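Exo-arabinanase (Penicillium chrysogenum, PDB 3A72) probably cuts arabinobiose units from the ends of alpha-1,5-linked arabinan chains, acting as an exo-type glycosidase of six-bladed beta-propeller fold. Local coordinates at residues Y86-R91 against K97-L102; I116-S121 against N184-W189; Q217-Y222 against G280-S285; F293-K296 against E302-E305. All blocks are in the same frame, centred on the assembly; numbering follows the deposited sequence.

Contact 1. Residues Y86-R91 against K97-L102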
loop_
_atom_site.group_PDB
_atom_site.type_symbol
_atom_site.label_atom_id
_atom_site.label_comp_id
_atom_site.label_asym_id
_atom_site.label_seq_id
_atom_site.Cartn_x
_atom_site.Cartn_y
_atom_site.Cartn_z
ATOM N N TYR A 86 -5.208 8.392 1.097
ATOM C CA TYR A 86 -4.660 9.226 0.023
ATOM C C TYR A 86 -5.233 10.649 0.086
ATOM O O TYR A 86 -6.446 10.837 -0.065
ATOM C CB TYR A 86 -5.008 8.649 -1.339
ATOM C CG TYR A 86 -4.297 9.295 -2.487
ATOM C CD1 TYR A 86 -2.910 9.437 -2.512
ATOM C CD2 TYR A 86 -4.987 9.788 -3.590
ATOM C CE1 TYR A 86 -2.249 10.033 -3.558
ATOM C CE2 TYR A 86 -4.329 10.377 -4.681
ATOM C CZ TYR A 86 -2.981 10.486 -4.648
ATOM O OH TYR A 86 -2.342 11.065 -5.755
ATOM N N SER A 87 -4.374 11.609 0.324
ATOM C CA SER A 87 -4.737 13.043 0.283
ATOM C C SER A 87 -4.668 13.479 -1.164
ATOM O O SER A 87 -3.600 13.418 -1.790
ATOM C CB SER A 87 -3.790 13.829 1.174
ATOM O OG SER A 87 -4.083 15.206 1.139
ATOM N N LEU A 88 -5.797 13.900 -1.763
ATOM C CA LEU A 88 -5.776 14.288 -3.165
ATOM C C LEU A 88 -4.814 15.440 -3.383
ATOM O O LEU A 88 -4.966 16.489 -2.767
ATOM C CB LEU A 88 -7.165 14.758 -3.647
ATOM C CG LEU A 88 -8.201 13.651 -3.925
ATOM C CD1 LEU A 88 -9.427 14.315 -4.473
ATOM C CD2 LEU A 88 -7.662 12.630 -4.921
ATOM N N PRO A 89 -3.854 15.283 -4.327
ATOM C CA PRO A 89 -2.969 16.387 -4.625
ATOM C C PRO A 89 -3.483 17.406 -5.578
ATOM O O PRO A 89 -2.837 18.442 -5.816
ATOM C CB PRO A 89 -1.720 15.673 -5.225
ATOM C CG PRO A 89 -2.144 14.353 -5.630
ATOM C CD PRO A 89 -3.421 14.025 -4.932
ATOM N N GLU A 90 -4.665 17.157 -6.126
ATOM C CA GLU A 90 -5.372 18.041 -7.046
ATOM C C GLU A 90 -6.846 17.721 -6.970
ATOM O O GLU A 90 -7.217 16.614 -6.560
ATOM C CB GLU A 90 -4.835 17.902 -8.466
ATOM C CG GLU A 90 -5.079 16.564 -9.084
ATOM C CD GLU A 90 -4.541 16.425 -10.446
ATOM O OE1 GLU A 90 -5.115 17.050 -11.374
ATOM O OE2 GLU A 90 -3.560 15.685 -10.622
ATOM N N ARG A 91 -7.682 18.645 -7.400
ATOM C CA ARG A 91 -9.125 18.412 -7.477
ATOM C C ARG A 91 -9.374 17.241 -8.410
ATOM O O ARG A 91 -8.791 17.147 -9.485
ATOM C CB ARG A 91 -9.774 19.697 -7.986
ATOM C CG ARG A 91 -11.264 19.548 -8.340
ATOM C CD ARG A 91 -11.937 20.887 -8.587
ATOM N NE ARG A 91 -12.309 21.633 -7.406
ATOM C CZ ARG A 91 -13.435 21.451 -6.698
ATOM N NH1 ARG A 91 -14.266 20.475 -7.036
ATOM N NH2 ARG A 91 -13.735 22.219 -5.662
ATOM N N LYS A 97 -8.749 19.467 -4.032
ATOM C CA LYS A 97 -7.427 19.173 -3.506
ATOM C C LYS A 97 -7.485 19.121 -1.996
ATOM O O LYS A 97 -8.115 20.003 -1.377
ATOM C CB LYS A 97 -6.484 20.259 -3.950
ATOM C CG LYS A 97 -5.045 20.123 -3.499
ATOM C CD LYS A 97 -4.148 21.182 -4.044
ATOM C CE LYS A 97 -4.307 22.597 -3.527
ATOM N NZ LYS A 97 -3.053 23.491 -3.637
ATOM N N GLY A 98 -6.845 18.126 -1.418
ATOM C CA GLY A 98 -6.833 17.997 0.025
ATOM C C GLY A 98 -7.954 17.195 0.592
ATOM O O GLY A 98 -7.949 16.868 1.802
ATOM N N THR A 99 -8.966 16.826 -0.215
ATOM C CA THR A 99 -9.876 15.785 0.212
ATOM C C THR A 99 -9.052 14.568 0.618
ATOM O O THR A 99 -8.155 14.161 -0.107
ATOM C CB THR A 99 -10.813 15.394 -0.935
ATOM O OG1 THR A 99 -11.636 16.517 -1.318
ATOM C CG2 THR A 99 -11.734 14.258 -0.536
ATOM N N LEU A 100 -9.350 13.954 1.745
ATOM C CA LEU A 100 -8.663 12.792 2.230
ATOM C C LEU A 100 -9.496 11.561 1.925
ATOM O O LEU A 100 -10.654 11.489 2.347
ATOM C CB LEU A 100 -8.384 12.906 3.714
ATOM C CG LEU A 100 -7.679 11.683 4.334
ATOM C CD1 LEU A 100 -6.266 11.472 3.805
ATOM C CD2 LEU A 100 -7.678 11.843 5.855
ATOM N N LEU A 101 -8.936 10.621 1.196
ATOM C CA LEU A 101 -9.621 9.415 0.795
ATOM C C LEU A 101 -9.103 8.207 1.577
ATOM O O LEU A 101 -7.924 8.119 1.922
ATOM C CB LEU A 101 -9.446 9.148 -0.691
ATOM C CG LEU A 101 -9.892 10.286 -1.600
ATOM C CD1 LEU A 101 -9.577 9.976 -3.052
ATOM C CD2 LEU A 101 -11.393 10.548 -1.412
ATOM N N LEU A 102 -10.003 7.268 1.790
ATOM C CA LEU A 102 -9.645 5.926 2.241
ATOM C C LEU A 102 -10.301 4.950 1.275
ATOM O O LEU A 102 -11.545 4.998 1.096
ATOM C CB LEU A 102 -10.039 5.617 3.685
ATOM C CG LEU A 102 -9.669 4.199 4.130
ATOM C CD1 LEU A 102 -9.222 4.132 5.556
ATOM C CD2 LEU A 102 -10.809 3.209 3.920
HETATM O O HOH W 1 -5.567 16.260 3.017
#
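Leu88 carries the apolar part of this contact, and its side chain can be followed outward from CB, which lies 3.7 Å from Thr99 O. CG stays near that carbonyl and approaches Leu101 CD1. There the chain forks: CD1 runs beside Thr99, 4.0 Å from its CB, while CD2 meets Leu101 CD1 at 3.8 Å. With CG anti to the carbonyl carbon (chi1 -77°), the branched end is turned to Thr99 and Leu101, where a leucine can serve both. The backbone of Leu88 is gripped as well: its N donates to Thr99 O (2.9 Å) and its O accepts from Gly98 N. Gly98 has a positive phi of 90°, where a CB would collide with the preceding carbonyl, hence glycine. Further along, Tyr86 and Leu101 exchange two backbone bonds as an antiparallel hydrogen-bonded pair, and Ser87 faces Leu100 in a non-hydrogen-bonded one. A water joins Ser87 OG (2.6 Å) to Gly98 O, tying the hydroxyl to the turn. Tyr86 sends its OH to Ala156 N in the next sheet. This is a beta hairpin linking the first two strands of a four-stranded propeller blade.

Contact 2. Residues I116-S121 against N184-W189; sequences IVLYAS and NDLKNW
The Trp189 indole is met at its edge, near the ring plane, by Leu118 CD2, which lies 4.1 Å from Trp189 CZ2. Its NE1 is bonded to Ser132 OG, in the strand beside Leu118, and its large apolar surface also touches Ile134 and Leu161. A second flat group, the Asp185 carboxylate, shapes the loop. Its OD1 accepts twice: from Asn188 N (2.8 Å, 173°) on the syn lone pair, and from Lys187 N, which comes from above the carboxylate plane. OD2 takes Asn188 ND2 at 2.9 Å on its syn side, with the acceptor in the plane of the Asn188 amide. Three N-H groups therefore fix the carboxylate's rotation and fold residues 185 to 188 into an Asx turn and Asx motif, for which a short acidic side chain is well suited.

That tight fold turns Leu186 toward the strand. Leu118 and Leu186 cross at about a right angle, and Leu118 CD2 sits 4.0 Å from Leu186 CB and 3.9 Å from Leu186 O. CG of Leu118 lies anti to its own backbone N (chi1 -171°), which carries the methyl across the gap between the sheets. Leucines suit both places, since their side chains meet by apolar contact; the carbonyl of Leu186 is satisfied by Ser132 OG. Two neighbouring propeller blades meet here. The bend between strands 177-183 and 193-196, the third and fourth of their blade, with Thr183, Asp185 and Trp189 spaced along it, loosely resembles the Asp box of sialidase-like propellers, although Lys187 stands where that motif has glycine.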
loop_
_atom_site.group_PDB
_atom_site.type_symbol
_atom_site.label_atom_id
_atom_site.label_comp_id
_atom_site.label_asym_id
_atom_site.label_seq_id
_atom_site.Cartn_x
_atom_site.Cartn_y
_atom_site.Cartn_z
ATOM N N ILE A 116 -14.008 -3.389 -2.646
ATOM C CA ILE A 116 -13.143 -2.220 -2.443
ATOM C C ILE A 116 -14.020 -0.999 -2.565
ATOM O O ILE A 116 -14.562 -0.714 -3.662
ATOM C CB ILE A 116 -11.972 -2.192 -3.425
ATOM C CG1 ILE A 116 -11.085 -3.406 -3.253
ATOM C CG2 ILE A 116 -11.202 -0.897 -3.256
ATOM C CD1 ILE A 116 -10.056 -3.572 -4.363
ATOM N N VAL A 117 -14.166 -0.299 -1.454
ATOM C CA VAL A 117 -15.012 0.892 -1.311
ATOM C C VAL A 117 -14.130 2.112 -1.052
ATOM O O VAL A 117 -12.997 2.003 -0.581
ATOM C CB VAL A 117 -16.046 0.690 -0.219
ATOM C CG1 VAL A 117 -17.051 -0.397 -0.616
ATOM C CG2 VAL A 117 -15.443 0.441 1.154
ATOM N N LEU A 118 -14.683 3.268 -1.370
ATOM C CA LEU A 118 -14.039 4.559 -1.264
ATOM C C LEU A 118 -14.838 5.470 -0.326
ATOM O O LEU A 118 -16.020 5.710 -0.578
ATOM C CB LEU A 118 -13.877 5.228 -2.657
ATOM C CG LEU A 118 -13.035 6.484 -2.669
ATOM C CD1 LEU A 118 -11.598 6.197 -2.403
ATOM C CD2 LEU A 118 -13.235 7.200 -4.002
ATOM N N TYR A 119 -14.176 5.972 0.710
ATOM C CA TYR A 119 -14.671 6.940 1.673
ATOM C C TYR A 119 -13.854 8.226 1.537
ATOM O O TYR A 119 -12.687 8.233 1.169
ATOM C CB TYR A 119 -14.533 6.384 3.124
ATOM C CG TYR A 119 -15.694 5.470 3.459
ATOM C CD1 TYR A 119 -16.730 5.908 4.248
ATOM C CD2 TYR A 119 -15.786 4.172 2.964
ATOM C CE1 TYR A 119 -17.800 5.104 4.561
ATOM C CE2 TYR A 119 -16.860 3.354 3.224
ATOM C CZ TYR A 119 -17.875 3.818 4.031
ATOM O OH TYR A 119 -18.959 2.976 4.238
ATOM N N ALA A 120 -14.492 9.359 1.873
ATOM C CA ALA A 120 -13.839 10.664 1.804
ATOM C C ALA A 120 -14.089 11.442 3.082
ATOM O O ALA A 120 -15.174 11.390 3.699
ATOM C CB ALA A 120 -14.352 11.461 0.639
ATOM N N SER A 121 -13.093 12.230 3.447
ATOM C CA SER A 121 -13.145 13.167 4.531
ATOM C C SER A 121 -12.743 14.553 4.046
ATOM O O SER A 121 -11.719 14.697 3.337
ATOM C CB SER A 121 -12.149 12.755 5.642
ATOM O OG SER A 121 -12.046 13.768 6.635
ATOM N N ASN A 184 -12.977 10.215 -13.123
ATOM C CA ASN A 184 -12.792 11.676 -13.094
ATOM C C ASN A 184 -13.726 12.339 -12.108
ATOM O O ASN A 184 -13.774 13.586 -12.026
ATOM C CB ASN A 184 -12.855 12.289 -14.458
ATOM C CG ASN A 184 -14.128 12.143 -15.141
ATOM O OD1 ASN A 184 -15.123 11.998 -14.492
ATOM N ND2 ASN A 184 -14.204 12.082 -16.471
ATOM N N ASP A 185 -14.437 11.602 -11.271
ATOM C CA ASP A 185 -15.379 12.218 -10.331
ATOM C C ASP A 185 -15.491 11.495 -8.981
ATOM O O ASP A 185 -16.245 11.960 -8.113
ATOM C CB ASP A 185 -16.754 12.349 -10.950
ATOM C CG ASP A 185 -17.433 11.066 -11.335
ATOM O OD1 ASP A 185 -16.945 9.981 -10.948
ATOM O OD2 ASP A 185 -18.504 11.142 -11.993
ATOM N N LEU A 186 -14.792 10.435 -8.684
ATOM C CA LEU A 186 -14.785 9.510 -7.565
ATOM C C LEU A 186 -16.017 8.635 -7.468
ATOM O O LEU A 186 -16.100 7.818 -6.525
ATOM C CB LEU A 186 -14.517 10.261 -6.277
ATOM C CG LEU A 186 -13.282 11.121 -6.196
ATOM C CD1 LEU A 186 -12.995 11.476 -4.735
ATOM C CD2 LEU A 186 -12.066 10.438 -6.777
ATOM N N LYS A 187 -16.992 8.789 -8.381
ATOM C CA LYS A 187 -18.264 8.158 -8.297
ATOM C C LYS A 187 -18.438 7.142 -9.386
ATOM O O LYS A 187 -18.977 6.067 -9.098
ATOM C CB LYS A 187 -19.364 9.233 -8.437
ATOM C CG LYS A 187 -19.332 10.221 -7.261
ATOM C CD LYS A 187 -20.265 11.338 -7.604
ATOM C CE LYS A 187 -20.523 12.360 -6.524
ATOM N NZ LYS A 187 -21.682 13.258 -6.909
ATOM N N ASN A 188 -18.032 7.463 -10.561
ATOM C CA ASN A 188 -18.229 6.586 -11.706
ATOM C C ASN A 188 -16.862 6.097 -12.107
ATOM O O ASN A 188 -16.002 6.942 -12.347
ATOM C CB ASN A 188 -18.884 7.319 -12.865
ATOM C CG ASN A 188 -20.269 7.758 -12.470
ATOM O OD1 ASN A 188 -21.107 6.874 -12.547
ATOM N ND2 ASN A 188 -20.462 9.041 -12.108
ATOM N N TRP A 189 -16.713 4.762 -12.151
ATOM C CA TRP A 189 -15.417 4.185 -12.504
ATOM C C TRP A 189 -15.455 3.573 -13.939
ATOM O O TRP A 189 -16.445 2.987 -14.367
ATOM C CB TRP A 189 -14.993 3.127 -11.515
ATOM C CG TRP A 189 -14.769 3.715 -10.147
ATOM C CD1 TRP A 189 -15.704 3.956 -9.183
ATOM C CD2 TRP A 189 -13.471 4.152 -9.632
ATOM N NE1 TRP A 189 -15.045 4.480 -8.147
ATOM C CE2 TRP A 189 -13.703 4.636 -8.331
ATOM C CE3 TRP A 189 -12.167 4.156 -10.139
ATOM C CZ2 TRP A 189 -12.697 5.137 -7.529
ATOM C CZ3 TRP A 189 -11.137 4.651 -9.334
ATOM C CH2 TRP A 189 -11.394 5.134 -8.044
#

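Contact 3. Residues Q217-Y222 against G280-S285; sequences QYFYVY and GTIIVS
Residues 217-222 and 280-285 are mainly extended and run in roughly the same direction, but they belong to different sheets: the nearest CA atoms, of Phe219 and Ile282, are 8.9 Å apart, and no hydrogen bond passes between the backbones. Between the two segments, contact is made through side chains. Phe219 reaches across with its ring, its CG anti to the backbone N (chi1 180°). Ile282 CG2 lies over one face of that ring, 4.2 Å from the centroid and 12° off the normal, a CH-pi contact. The other branch of the isoleucine reaches the ring as well, its CD1 standing 4.0 Å from Phe219 CD1. Beta branching thus lets one residue touch the aromatic ring at two places.

Each segment lies on the second strand of its four-stranded antiparallel blade, and the two blades are successive ones in the six-bladed propeller, packed sheet against sheet as is usual in this fold. A flat phenylalanine fits the space between such sheets, because it offers a wide apolar surface with no polar group to satisfy. On the same strand as Ile282, two residues on, Val284 crosses Phe219 at about a right angle and sets its CG2 4.0 Å from Phe219 CE2, approaching the ring obliquely. A chi1 of 163° puts this methyl, and not CG1, against the ring. Within its own blade Phe219 also meets the ring of Tyr239, with the planes at about 35°.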
loop_
_atom_site.group_PDB
_atom_site.type_symbol
_atom_site.label_atom_id
_atom_site.label_comp_id
_atom_site.label_asym_id
_atom_site.label_seq_id
_atom_site.Cartn_x
_atom_site.Cartn_y
_atom_site.Cartn_z
ATOM N N GLN A 217 8.815 9.256 -15.299
ATOM C CA GLN A 217 8.470 7.831 -15.247
ATOM C C GLN A 217 7.776 7.479 -13.946
ATOM O O GLN A 217 8.026 8.105 -12.924
ATOM C CB GLN A 217 9.756 6.995 -15.339
ATOM C CG GLN A 217 10.469 7.083 -16.670
ATOM C CD GLN A 217 11.651 6.138 -16.701
ATOM O OE1 GLN A 217 12.631 6.362 -16.007
ATOM N NE2 GLN A 217 11.509 5.051 -17.447
ATOM N N TYR A 218 6.921 6.492 -14.003
ATOM C CA TYR A 218 6.298 5.884 -12.835
ATOM C C TYR A 218 6.944 4.543 -12.613
ATOM O O TYR A 218 7.121 3.743 -13.547
ATOM C CB TYR A 218 4.786 5.715 -13.014
ATOM C CG TYR A 218 4.046 7.026 -13.110
ATOM C CD1 TYR A 218 3.373 7.556 -12.006
ATOM C CD2 TYR A 218 4.022 7.761 -14.305
ATOM C CE1 TYR A 218 2.684 8.757 -12.100
ATOM C CE2 TYR A 218 3.339 8.959 -14.377
ATOM C CZ TYR A 218 2.678 9.471 -13.303
ATOM O OH TYR A 218 2.006 10.658 -13.399
ATOM N N PHE A 219 7.300 4.294 -11.345
ATOM C CA PHE A 219 7.880 3.041 -10.846
ATOM C C PHE A 219 6.766 2.223 -10.203
ATOM O O PHE A 219 6.238 2.615 -9.163
ATOM C CB PHE A 219 8.996 3.378 -9.870
ATOM C CG PHE A 219 9.717 2.240 -9.244
ATOM C CD1 PHE A 219 10.855 1.718 -9.874
ATOM C CD2 PHE A 219 9.318 1.649 -8.059
ATOM C CE1 PHE A 219 11.521 0.653 -9.318
ATOM C CE2 PHE A 219 10.007 0.592 -7.495
ATOM C CZ PHE A 219 11.118 0.092 -8.127
ATOM N N TYR A 220 6.389 1.157 -10.869
ATOM C CA TYR A 220 5.295 0.254 -10.479
ATOM C C TYR A 220 5.919 -1.006 -9.942
ATOM O O TYR A 220 6.531 -1.749 -10.743
ATOM C CB TYR A 220 4.413 0.039 -11.703
ATOM C CG TYR A 220 3.260 -0.923 -11.592
ATOM C CD1 TYR A 220 1.940 -0.456 -11.528
ATOM C CD2 TYR A 220 3.436 -2.287 -11.585
ATOM C CE1 TYR A 220 0.877 -1.345 -11.432
ATOM C CE2 TYR A 220 2.392 -3.169 -11.499
ATOM C CZ TYR A 220 1.112 -2.704 -11.428
ATOM O OH TYR A 220 0.111 -3.636 -11.377
ATOM N N VAL A 221 5.815 -1.290 -8.663
ATOM C CA VAL A 221 6.450 -2.434 -8.033
ATOM C C VAL A 221 5.356 -3.398 -7.566
ATOM O O VAL A 221 4.243 -3.022 -7.210
ATOM C CB VAL A 221 7.381 -1.987 -6.893
ATOM C CG1 VAL A 221 6.634 -1.470 -5.668
ATOM C CG2 VAL A 221 8.386 -3.081 -6.496
ATOM N N TYR A 222 5.731 -4.689 -7.573
ATOM C CA TYR A 222 4.802 -5.751 -7.205
ATOM C C TYR A 222 5.588 -6.974 -6.774
ATOM O O TYR A 222 6.787 -7.102 -7.026
ATOM C CB TYR A 222 3.915 -6.089 -8.374
ATOM C CG TYR A 222 4.524 -6.510 -9.697
ATOM C CD1 TYR A 222 4.551 -7.827 -10.106
ATOM C CD2 TYR A 222 5.029 -5.547 -10.558
ATOM C CE1 TYR A 222 5.084 -8.199 -11.337
ATOM C CE2 TYR A 222 5.519 -5.902 -11.810
ATOM C CZ TYR A 222 5.551 -7.214 -12.193
ATOM O OH TYR A 222 6.030 -7.514 -13.458
ATOM N N GLY A 280 17.752 11.771 -7.039
ATOM C CA GLY A 280 17.163 11.303 -5.810
ATOM C C GLY A 280 17.392 9.815 -5.640
ATOM O O GLY A 280 18.239 9.212 -6.244
ATOM N N THR A 281 16.562 9.231 -4.768
ATOM C CA THR A 281 16.678 7.845 -4.369
ATOM C C THR A 281 15.295 7.209 -4.322
ATOM O O THR A 281 14.421 7.707 -3.627
ATOM C CB THR A 281 17.371 7.727 -3.001
ATOM O OG1 THR A 281 18.620 8.456 -3.017
ATOM C CG2 THR A 281 17.715 6.302 -2.669
ATOM N N ILE A 282 15.163 6.077 -4.990
ATOM C CA ILE A 282 14.002 5.196 -4.804
ATOM C C ILE A 282 14.322 4.300 -3.626
ATOM O O ILE A 282 15.437 3.748 -3.544
ATOM C CB ILE A 282 13.682 4.354 -6.058
ATOM C CG1 ILE A 282 13.596 5.181 -7.327
ATOM C CG2 ILE A 282 12.390 3.551 -5.829
ATOM C CD1 ILE A 282 13.528 4.349 -8.590
ATOM N N ILE A 283 13.367 4.125 -2.720
ATOM C CA ILE A 283 13.538 3.300 -1.513
ATOM C C ILE A 283 12.430 2.269 -1.522
ATOM O O ILE A 283 11.238 2.624 -1.669
ATOM C CB ILE A 283 13.528 4.161 -0.267
ATOM C CG1 ILE A 283 14.517 5.313 -0.366
ATOM C CG2 ILE A 283 13.809 3.270 0.974
ATOM C CD1 ILE A 283 14.451 6.259 0.818
ATOM N N VAL A 284 12.796 0.998 -1.394
ATOM C CA VAL A 284 11.891 -0.123 -1.441
ATOM C C VAL A 284 12.020 -0.968 -0.180
ATOM O O VAL A 284 13.134 -1.230 0.336
ATOM C CB VAL A 284 12.163 -0.986 -2.700
ATOM C CG1 VAL A 284 11.545 -2.404 -2.618
ATOM C CG2 VAL A 284 11.649 -0.263 -3.925
ATOM N N SER A 285 10.868 -1.418 0.319
ATOM C CA SER A 285 10.761 -2.428 1.355
ATOM C C SER A 285 10.080 -3.665 0.765
ATOM O O SER A 285 9.257 -3.569 -0.153
ATOM C CB SER A 285 9.915 -1.885 2.514
ATOM O OG SER A 285 9.743 -2.814 3.557
#

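Contact 4. Residues F293-K296 against E302-E305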
loop_
_atom_site.group_PDB
_atom_site.type_symbol
_atom_site.label_atom_id
_atom_site.label_comp_id
_atom_site.label_asym_id
_atom_site.label_seq_id
_atom_site.Cartn_x
_atom_site.Cartn_y
_atom_site.Cartn_z
ATOM N N PHE A 293 16.074 -1.283 0.503
ATOM C CA PHE A 293 16.754 -1.391 -0.775
ATOM C C PHE A 293 16.655 -0.051 -1.478
ATOM O O PHE A 293 15.548 0.449 -1.656
ATOM C CB PHE A 293 16.148 -2.537 -1.606
ATOM C CG PHE A 293 16.101 -3.813 -0.819
ATOM C CD1 PHE A 293 17.265 -4.599 -0.705
ATOM C CD2 PHE A 293 14.973 -4.194 -0.138
ATOM C CE1 PHE A 293 17.253 -5.706 0.126
ATOM C CE2 PHE A 293 14.983 -5.301 0.671
ATOM C CZ PHE A 293 16.109 -6.073 0.784
ATOM N N ILE A 294 17.792 0.523 -1.862
ATOM C CA ILE A 294 17.773 1.835 -2.458
ATOM C C ILE A 294 18.370 1.836 -3.847
ATOM O O ILE A 294 19.212 1.004 -4.218
ATOM C CB ILE A 294 18.454 2.879 -1.534
ATOM C CG1 ILE A 294 19.996 2.701 -1.431
ATOM C CG2 ILE A 294 17.798 2.856 -0.169
ATOM C CD1 ILE A 294 20.684 3.836 -0.704
ATOM N N ASN A 295 17.989 2.865 -4.627
ATOM C CA ASN A 295 18.485 2.987 -6.003
ATOM C C ASN A 295 18.554 4.466 -6.363
ATOM O O ASN A 295 17.506 5.180 -6.352
ATOM C CB ASN A 295 17.585 2.230 -6.960
ATOM C CG ASN A 295 18.194 2.100 -8.317
ATOM O OD1 ASN A 295 18.408 3.119 -9.001
ATOM N ND2 ASN A 295 18.437 0.899 -8.775
ATOM N N LYS A 296 19.757 4.949 -6.670
ATOM C CA LYS A 296 20.039 6.368 -6.956
ATOM C C LYS A 296 20.104 6.618 -8.455
ATOM O O LYS A 296 20.562 7.697 -8.869
ATOM C CB LYS A 296 21.341 6.766 -6.275
ATOM C CG LYS A 296 21.228 6.722 -4.764
ATOM C CD LYS A 296 22.483 7.276 -4.101
ATOM C CE LYS A 296 22.367 7.332 -2.590
ATOM N NZ LYS A 296 23.542 8.152 -2.068
ATOM N N GLU A 302 21.785 -2.217 -10.079
ATOM C CA GLU A 302 21.466 -3.002 -8.907
ATOM C C GLU A 302 21.134 -2.072 -7.749
ATOM O O GLU A 302 21.524 -0.898 -7.696
ATOM C CB GLU A 302 22.606 -3.919 -8.527
ATOM C CG GLU A 302 22.862 -4.958 -9.618
ATOM C CD GLU A 302 23.992 -5.867 -9.401
ATOM O OE1 GLU A 302 24.779 -5.588 -8.455
ATOM O OE2 GLU A 302 24.200 -6.829 -10.250
ATOM N N TRP A 303 20.420 -2.613 -6.779
ATOM C CA TRP A 303 19.963 -1.922 -5.607
ATOM C C TRP A 303 20.899 -2.164 -4.448
ATOM O O TRP A 303 21.483 -3.242 -4.308
ATOM C CB TRP A 303 18.534 -2.441 -5.238
ATOM C CG TRP A 303 17.548 -2.038 -6.289
ATOM C CD1 TRP A 303 17.520 -2.486 -7.597
ATOM C CD2 TRP A 303 16.462 -1.110 -6.143
ATOM N NE1 TRP A 303 16.473 -1.852 -8.278
ATOM C CE2 TRP A 303 15.823 -1.019 -7.389
ATOM C CE3 TRP A 303 15.979 -0.354 -5.051
ATOM C CZ2 TRP A 303 14.731 -0.186 -7.603
ATOM C CZ3 TRP A 303 14.892 0.472 -5.263
ATOM C CH2 TRP A 303 14.285 0.540 -6.519
ATOM N N THR A 304 21.055 -1.143 -3.601
ATOM C CA THR A 304 21.908 -1.227 -2.430
ATOM C C THR A 304 21.067 -1.533 -1.209
ATOM O O THR A 304 20.119 -0.801 -0.885
ATOM C CB THR A 304 22.664 0.063 -2.195
ATOM O OG1 THR A 304 23.470 0.348 -3.362
ATOM C CG2 THR A 304 23.623 -0.044 -0.991
ATOM N N GLU A 305 21.409 -2.613 -0.505
ATOM C CA GLU A 305 20.753 -2.981 0.754
ATOM C C GLU A 305 21.362 -2.152 1.878
ATOM O O GLU A 305 22.593 -2.119 2.038
ATOM C CB GLU A 305 20.962 -4.455 1.007
ATOM C CG GLU A 305 20.145 -4.995 2.160
ATOM C CD GLU A 305 20.075 -6.516 2.260
ATOM O OE1 GLU A 305 20.972 -7.155 1.653
ATOM O OE2 GLU A 305 19.194 -7.041 2.934
HETATM O O HOH W 2 22.275 0.877 -5.752
#
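Ile294 and Thr304 form an antiparallel hydrogen-bonded pair, Ile294 N giving to Thr304 O at 2.8 Å and Thr304 N to Ile294 O at 2.9 Å, while Phe293 faces Glu305 in a non-hydrogen-bonded pair. Beyond these, Asn295 crosses Trp303 at about a right angle. Asn295 CB stands over the six-membered ring of Trp303, 3.4 Å from its centroid and 5° off the normal, a close CH-pi contact. With CG anti to the backbone N (chi1 -169°), ND2 comes over the same indole face; it gives to Glu300 O, and OD1 accepts from Ala297 N and Gly299 N. Asparagine thus offers both a methylene for the ring and an amide for the turn. Phe293 and Glu305 lie side by side, with CE1 of the ring 3.6 Å from Glu305 CG; the carboxylate goes on to Thr291 and Thr262. A water donates to Glu302 O (2.7 Å) and bonds Thr304 OG1 (2.7 Å), with a weak bond to Ile294 O across the hairpin. The hairpin forms the last two strands of its blade: strand 281-285 flanks strand 292-295, strand 304-306 is outermost, and Trp303 packs on Ile282 and Val284 and bonds Tyr239 of the preceding blade.

The four contacts follow one another along the chain and fall into two groups. Contact 1 and the strand side of contact 2 share one blade, the two centres 11 Å apart: strands 100-106 and 114-121 are neighbours, bonded through Leu100 O to Ser121 N (2.8 Å). Contacts 3 and 4, about 10 Å apart between centres, are joined likewise by Val284 N to Phe293 O (2.8 Å), and Phe219 CZ packs 3.6 Å from Trp303 CH2, so Trp303 of contact 4 joins the blade interface of contact 3. Contacts 2 and 4 lie on opposite sides of the chain's centre, with centres about 35 Å apart. Hairpins within blades and apolar packing between blades thus build the propeller that carries the arabinobiose-binding pocket.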